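Local coordinates for CD38 molecule (Bos taurus, PDB 3P5S), which is a CD38-family ectoenzyme, a mixed helix and parallel-sheet glycoprotein modelled here with the ligand AVU bound in a pocket, at residues 117-122 with 210-215; 183-188 with 216-221. All coordinates share one frame; numbering follows the deposited sequence.

Interaction 1. Residues 117-122 with 210-215. With AVU ([(2R,3S,4R,5R)-5-(6-amino-9H-purin-9-yl)-3,4-dihydroxytetrahydrofuran-2-yl]methyl [(2R,3R,4R)-4-fluoro-3-hydroxytetrahydrofuran-2-yl]methyl dihydrogen diphosphate), chain E; NAG (2-acetamido-2-deoxy-beta-D-glucopyranose), chain C.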
# COMPACT_ATOMS: atom_id res chain seq x y z
N PHE A 117 -0.04 -8.41 1.66
CA PHE A 117 -0.93 -7.30 1.98
C PHE A 117 -1.03 -7.15 3.49
O PHE A 117 -0.69 -8.07 4.23
CB PHE A 117 -2.33 -7.55 1.44
CG PHE A 117 -2.40 -7.66 -0.07
CD1 PHE A 117 -2.73 -6.56 -0.83
CD2 PHE A 117 -2.14 -8.86 -0.70
CE1 PHE A 117 -2.79 -6.64 -2.20
CE2 PHE A 117 -2.19 -8.96 -2.09
CZ PHE A 117 -2.54 -7.84 -2.84
N TRP A 118 -1.50 -5.99 3.94
CA TRP A 118 -1.74 -5.77 5.36
C TRP A 118 -2.85 -4.74 5.54
O TRP A 118 -3.16 -3.97 4.63
CB TRP A 118 -0.46 -5.29 6.05
CG TRP A 118 0.16 -4.10 5.36
CD1 TRP A 118 1.10 -4.15 4.37
CD2 TRP A 118 -0.13 -2.71 5.58
NE1 TRP A 118 1.43 -2.87 3.97
CE2 TRP A 118 0.69 -1.97 4.69
CE3 TRP A 118 -0.98 -2.02 6.45
CZ2 TRP A 118 0.65 -0.58 4.63
CZ3 TRP A 118 -1.01 -0.61 6.39
CH2 TRP A 118 -0.18 0.08 5.51
N SER A 119 -3.41 -4.69 6.74
CA SER A 119 -4.44 -3.73 7.07
C SER A 119 -4.39 -3.61 8.59
O SER A 119 -4.61 -4.60 9.29
CB SER A 119 -5.81 -4.24 6.61
OG SER A 119 -6.72 -3.16 6.52
N LYS A 120 -4.08 -2.41 9.08
CA LYS A 120 -3.94 -2.14 10.51
C LYS A 120 -2.78 -2.90 11.17
O LYS A 120 -2.77 -3.08 12.38
CB LYS A 120 -5.24 -2.44 11.25
CG LYS A 120 -6.49 -2.36 10.40
CD LYS A 120 -7.01 -0.95 10.31
CE LYS A 120 -8.03 -0.82 9.19
NZ LYS A 120 -8.45 0.58 8.98
N THR A 121 -1.81 -3.32 10.37
CA THR A 121 -0.71 -4.15 10.81
C THR A 121 0.60 -3.83 10.07
O THR A 121 1.42 -4.72 9.84
CB THR A 121 -0.99 -5.63 10.53
OG1 THR A 121 -1.18 -5.80 9.12
CG2 THR A 121 -2.26 -6.11 11.28
N LYS A 122 0.77 -2.58 9.68
CA LYS A 122 1.87 -2.17 8.79
C LYS A 122 3.24 -2.66 9.27
O LYS A 122 3.97 -3.32 8.52
CB LYS A 122 1.86 -0.64 8.62
CG LYS A 122 2.90 -0.08 7.62
CD LYS A 122 2.64 1.40 7.33
CE LYS A 122 3.82 2.14 6.67
NZ LYS A 122 4.26 1.55 5.39
N SER A 210 -14.08 -3.12 5.62
CA SER A 210 -14.48 -3.04 4.23
C SER A 210 -14.31 -1.61 3.68
O SER A 210 -14.44 -1.39 2.49
CB SER A 210 -15.93 -3.51 4.07
OG SER A 210 -16.80 -2.58 4.66
N MET A 211 -14.01 -0.65 4.55
CA MET A 211 -13.81 0.72 4.08
C MET A 211 -12.32 1.06 4.04
O MET A 211 -11.93 2.21 3.77
CB MET A 211 -14.60 1.71 4.93
CG MET A 211 -16.12 1.59 4.80
SD MET A 211 -16.78 2.38 3.31
CE MET A 211 -16.34 1.22 2.01
N SER A 212 -11.49 0.06 4.32
CA SER A 212 -10.05 0.22 4.25
C SER A 212 -9.58 0.07 2.81
O SER A 212 -10.33 -0.36 1.95
CB SER A 212 -9.36 -0.85 5.11
OG SER A 212 -9.51 -2.14 4.53
N ILE A 213 -8.32 0.40 2.55
CA ILE A 213 -7.78 0.14 1.22
C ILE A 213 -7.72 -1.36 0.94
O ILE A 213 -8.07 -1.82 -0.16
CB ILE A 213 -6.41 0.82 0.98
CG1 ILE A 213 -6.55 2.33 1.15
CG2 ILE A 213 -5.90 0.48 -0.41
CD1 ILE A 213 -5.35 3.14 0.56
N PHE A 214 -7.36 -2.16 1.94
CA PHE A 214 -7.39 -3.60 1.69
C PHE A 214 -8.79 -4.07 1.35
O PHE A 214 -8.97 -4.88 0.42
CB PHE A 214 -6.83 -4.42 2.85
CG PHE A 214 -6.90 -5.90 2.61
CD1 PHE A 214 -6.13 -6.48 1.61
CD2 PHE A 214 -7.74 -6.70 3.37
CE1 PHE A 214 -6.18 -7.86 1.38
CE2 PHE A 214 -7.79 -8.06 3.14
CZ PHE A 214 -7.01 -8.64 2.14
N GLY A 215 -9.78 -3.58 2.10
CA GLY A 215 -11.17 -3.97 1.91
C GLY A 215 -11.86 -3.43 0.66
O GLY A 215 -12.61 -4.14 0.01
N1 AVU E . 3.10 4.80 3.29
C2 AVU E . 2.31 5.74 3.82
N3 AVU E . 0.97 5.55 3.79
C4 AVU E . 0.42 4.46 3.24
C5 AVU E . 1.22 3.47 2.69
C6 AVU E . 2.58 3.68 2.73
N6 AVU E . 3.47 2.70 2.17
N7 AVU E . 0.39 2.50 2.22
C8 AVU E . -0.89 2.88 2.46
N9 AVU E . -0.86 4.08 3.09
PA AVU E . -4.93 0.96 7.10
PB AVU E . -5.28 -0.18 4.55
C1' AVU E . -1.96 4.91 3.60
O1A AVU E . -6.36 1.02 7.57
O1B AVU E . -6.13 1.05 4.30
C1R AVU E . -2.44 -1.19 0.31
C2' AVU E . -3.25 4.79 2.86
O2' AVU E . -3.72 6.06 2.50
O2A AVU E . -3.96 0.62 8.21
O2B AVU E . -5.98 -1.48 4.24
C2R AVU E . -1.42 -2.18 0.76
F2R AVU E . -0.35 -1.46 1.12
C3' AVU E . -4.15 4.12 3.77
O3' AVU E . -5.41 4.68 3.72
O3A AVU E . -4.76 -0.20 6.04
C3R AVU E . -1.94 -2.76 1.96
O3R AVU E . -2.15 -4.14 1.78
C4' AVU E . -3.51 4.17 5.17
O4' AVU E . -2.23 4.70 5.01
C4R AVU E . -3.21 -2.06 2.28
O4R AVU E . -3.58 -1.39 1.07
C5' AVU E . -3.49 2.82 5.92
O5' AVU E . -4.71 2.38 6.42
C5R AVU E . -3.09 -1.14 3.45
O5R AVU E . -3.98 -0.08 3.60
C1 NAG C . -3.64 -3.39 16.70
C2 NAG C . -2.17 -3.41 16.33
C3 NAG C . -1.49 -2.37 17.24
C4 NAG C . -2.23 -1.02 17.21
C5 NAG C . -3.76 -1.22 17.20
C6 NAG C . -4.58 0.05 16.98
C7 NAG C . -1.07 -5.45 15.50
C8 NAG C . -0.80 -6.89 15.79
N2 NAG C . -1.71 -4.78 16.46
O3 NAG C . -0.15 -2.20 16.82
O4 NAG C . -1.87 -0.22 18.31
O5 NAG C . -4.10 -2.16 16.22
O6 NAG C . -4.42 0.49 15.66
O7 NAG C . -0.70 -4.95 14.43
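Residues 117-119, on strand 115-119, run past the start of helix 213-218, and S119 and F214 mark the nearest backbone approach, 6.1 Å between CA atoms. No hydrogen bond joins the two segments directly; AVU bridges them. F214 N donates to AVU O2B at 2.8 Å, and S119 OG donates to the same oxygen at 2.9 Å. One phosphate oxygen is thus gripped from both segments. S119 reaches it because OG is turned away from the backbone N (chi1 -161°). I213 N takes the neighbouring oxygen AVU O1B, also at 2.9 Å. On the other phosphate, K120 N binds O2A, and K120 NZ binds O1A at 2.6 Å. D209 forms a salt bridge with the same ammonium. S212 OG caps the helix by accepting from G215 N at 2.8 Å, and it also bonds to D209 O. CB of F117 meets CE1 of the F214 ring at 3.9 Å. The two rings lie obliquely, with their planes at 50°. The W118 side chain leaves the backbone away from 210-215. One face of its indole carries AVU C5R, and K122 CA packs on the opposite face. W118 N holds AVU O3R at 2.9 Å. Backbone N-H groups at the first turn of a helix, offered to a phosphate, are a common anion-binding arrangement, and K120 and S119 complete it in this ligand pocket.

Interaction 2. Residues 183-188 with 216-221. With AVU ([(2R,3S,4R,5R)-5-(6-amino-9H-purin-9-yl)-3,4-dihydroxytetrahydrofuran-2-yl]methyl [(2R,3R,4R)-4-fluoro-3-hydroxytetrahydrofuran-2-yl]methyl dihydrogen diphosphate), chain E.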
# COMPACT_ATOMS: atom_id res chain seq x y z
N VAL A 183 -4.52 4.12 -6.10
CA VAL A 183 -4.24 3.59 -7.43
C VAL A 183 -3.06 2.61 -7.45
O VAL A 183 -3.08 1.60 -8.16
CB VAL A 183 -4.01 4.70 -8.46
CG1 VAL A 183 -2.84 5.53 -8.06
CG2 VAL A 183 -3.71 4.07 -9.82
N LEU A 184 -2.02 2.91 -6.68
CA LEU A 184 -0.89 2.00 -6.59
C LEU A 184 -1.35 0.64 -6.01
O LEU A 184 -0.95 -0.43 -6.48
CB LEU A 184 0.27 2.59 -5.74
CG LEU A 184 1.64 1.92 -5.97
CD1 LEU A 184 2.23 2.36 -7.29
CD2 LEU A 184 2.64 2.21 -4.85
N SER A 185 -2.17 0.70 -4.97
CA SER A 185 -2.70 -0.51 -4.34
C SER A 185 -3.55 -1.32 -5.29
O SER A 185 -3.48 -2.54 -5.30
CB SER A 185 -3.57 -0.14 -3.14
OG SER A 185 -2.79 0.44 -2.13
N GLU A 186 -4.39 -0.63 -6.06
CA GLU A 186 -5.21 -1.32 -7.05
C GLU A 186 -4.34 -2.09 -8.03
O GLU A 186 -4.57 -3.29 -8.27
CB GLU A 186 -6.09 -0.33 -7.83
CG GLU A 186 -7.12 -1.05 -8.69
CD GLU A 186 -7.79 -0.14 -9.72
OE1 GLU A 186 -8.08 1.04 -9.41
OE2 GLU A 186 -8.01 -0.61 -10.85
N ARG A 187 -3.34 -1.41 -8.60
CA ARG A 187 -2.41 -2.05 -9.52
C ARG A 187 -1.61 -3.17 -8.86
O ARG A 187 -1.37 -4.20 -9.48
CB ARG A 187 -1.46 -1.05 -10.15
CG ARG A 187 -2.15 0.09 -10.88
CD ARG A 187 -2.58 -0.29 -12.32
NE ARG A 187 -1.66 -1.25 -12.95
CZ ARG A 187 -0.85 -0.97 -13.97
NH1 ARG A 187 -0.81 0.25 -14.48
NH2 ARG A 187 -0.05 -1.90 -14.48
N PHE A 188 -1.20 -2.95 -7.60
CA PHE A 188 -0.55 -3.95 -6.79
C PHE A 188 -1.41 -5.23 -6.72
O PHE A 188 -0.90 -6.34 -6.87
CB PHE A 188 -0.37 -3.36 -5.39
CG PHE A 188 0.44 -4.20 -4.41
CD1 PHE A 188 1.76 -4.56 -4.65
CD2 PHE A 188 -0.11 -4.51 -3.17
CE1 PHE A 188 2.50 -5.28 -3.69
CE2 PHE A 188 0.62 -5.21 -2.21
CZ PHE A 188 1.93 -5.60 -2.46
N ARG A 216 -11.60 -2.18 0.31
CA ARG A 216 -12.32 -1.51 -0.76
C ARG A 216 -11.59 -1.59 -2.11
O ARG A 216 -12.21 -1.64 -3.18
CB ARG A 216 -12.53 -0.05 -0.35
CG ARG A 216 -13.03 0.85 -1.46
CD ARG A 216 -13.16 2.31 -0.97
NE ARG A 216 -11.88 3.01 -0.89
CZ ARG A 216 -11.19 3.14 0.24
NH1 ARG A 216 -11.67 2.62 1.36
NH2 ARG A 216 -10.04 3.78 0.26
N VAL A 217 -10.27 -1.60 -2.05
CA VAL A 217 -9.45 -1.52 -3.26
C VAL A 217 -8.69 -2.82 -3.58
O VAL A 217 -8.71 -3.28 -4.72
CB VAL A 217 -8.46 -0.34 -3.18
CG1 VAL A 217 -7.57 -0.27 -4.43
CG2 VAL A 217 -9.22 0.96 -3.01
N GLU A 218 -8.02 -3.41 -2.60
CA GLU A 218 -7.17 -4.56 -2.90
C GLU A 218 -7.90 -5.89 -3.06
O GLU A 218 -7.82 -6.52 -4.11
CB GLU A 218 -6.01 -4.66 -1.91
CG GLU A 218 -5.20 -3.37 -1.96
CD GLU A 218 -4.17 -3.27 -0.89
OE1 GLU A 218 -4.40 -3.76 0.26
OE2 GLU A 218 -3.13 -2.70 -1.20
N ALA A 219 -8.61 -6.31 -2.02
CA ALA A 219 -9.29 -7.60 -2.11
C ALA A 219 -10.23 -7.69 -3.34
O ALA A 219 -10.22 -8.71 -4.04
CB ALA A 219 -10.02 -7.92 -0.79
N PRO A 220 -11.00 -6.62 -3.64
CA PRO A 220 -11.96 -6.70 -4.76
C PRO A 220 -11.29 -6.66 -6.13
O PRO A 220 -11.97 -6.88 -7.10
CB PRO A 220 -12.82 -5.45 -4.59
CG PRO A 220 -12.58 -4.98 -3.17
CD PRO A 220 -11.18 -5.39 -2.85
N ASN A 221 -10.00 -6.34 -6.21
CA ASN A 221 -9.36 -6.25 -7.51
C ASN A 221 -8.27 -7.31 -7.67
O ASN A 221 -7.49 -7.30 -8.62
CB ASN A 221 -8.75 -4.85 -7.72
CG ASN A 221 -9.79 -3.80 -8.08
OD1 ASN A 221 -10.36 -3.83 -9.18
ND2 ASN A 221 -10.02 -2.85 -7.18
N1 AVU E . 3.10 4.80 3.29
C2 AVU E . 2.31 5.74 3.82
N3 AVU E . 0.97 5.55 3.79
C4 AVU E . 0.42 4.46 3.24
C5 AVU E . 1.22 3.47 2.69
C6 AVU E . 2.58 3.68 2.73
N6 AVU E . 3.47 2.70 2.17
N7 AVU E . 0.39 2.50 2.22
C8 AVU E . -0.89 2.88 2.46
N9 AVU E . -0.86 4.08 3.09
PA AVU E . -4.93 0.96 7.10
PB AVU E . -5.28 -0.18 4.55
C1' AVU E . -1.96 4.91 3.60
O1A AVU E . -6.36 1.02 7.57
O1B AVU E . -6.13 1.05 4.30
C1R AVU E . -2.44 -1.19 0.31
C2' AVU E . -3.25 4.79 2.86
O2' AVU E . -3.72 6.06 2.50
O2A AVU E . -3.96 0.62 8.21
O2B AVU E . -5.98 -1.48 4.24
C2R AVU E . -1.42 -2.18 0.76
F2R AVU E . -0.35 -1.46 1.12
C3' AVU E . -4.15 4.12 3.77
O3' AVU E . -5.41 4.68 3.72
O3A AVU E . -4.76 -0.20 6.04
C3R AVU E . -1.94 -2.76 1.96
O3R AVU E . -2.15 -4.14 1.78
C4' AVU E . -3.51 4.17 5.17
O4' AVU E . -2.23 4.70 5.01
C4R AVU E . -3.21 -2.06 2.28
O4R AVU E . -3.58 -1.39 1.07
C5' AVU E . -3.49 2.82 5.92
O5' AVU E . -4.71 2.38 6.42
C5R AVU E . -3.09 -1.14 3.45
O5R AVU E . -3.98 -0.08 3.60
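S185 and E218 meet beside AVU, with S185 CB 3.2 Å from E218 OE2. The carboxylate lies beside the fluorinated sugar of the ligand. E218 OE2 lies 2.2 Å from AVU C1R, too close for a non-bonded contact, and the nature of this approach is doubtful. The other oxygen, OE1, may accept from AVU O3R, but its place is less sure. The ring of F188 turns its edge to the carboxylate, with CD2 4.0 Å from E218 OE2. Ring and carboxylate planes are 42° apart. S185 OG is 3.0 Å from AVU C1R, and it is held by a hydrogen bond to W181 O, one turn back in its helix. The site thus lies where helix 213-218 packs on helix 176-191, and S185 and E218 from this pair of helices line the ligand pocket. Helix 213-218 has a wider pi-type turn at 216-218, and V217 and E218 both contact helix 176-191. V217 sends CG1 away from its own backbone N (chi1 179°) and onto the neighbouring helix, 3.6 Å from E186 N. Further out, N221 ND2 donates to V217 O at 2.8 Å. The bond is nearly straight and uses a carbonyl lone pair. It fixes the amide, whose ND2 lies 3.7 Å from E186 CG. R216 adds a salt bridge from NH2 to E182. The E186 carboxylate is close to that of E190, and K96 gives it a long, weak ion pair.

In the fold
After several N-terminal helices the chain enters strand 115-119, the first strand of the four-stranded parallel sheet and one of its edges. It later passes, after further helices, through helix 176-191 and strand 195-201 before reaching helix 213-218. Interaction 1 closes the loop from 117-122 to 210-215. Interaction 2 opens inside that loop, at 183-188, and closes beyond it, at 216-221. The two loops therefore cross. Both end on helix 213-218, where the backbone probably bonds one contact to the other, from I213 O to E218 N and from F214 O to A219 N. This short helix ties the sheet edge to helix 176-191, and AVU touches both contacts. F117 and F188 also meet, joining the two first segments.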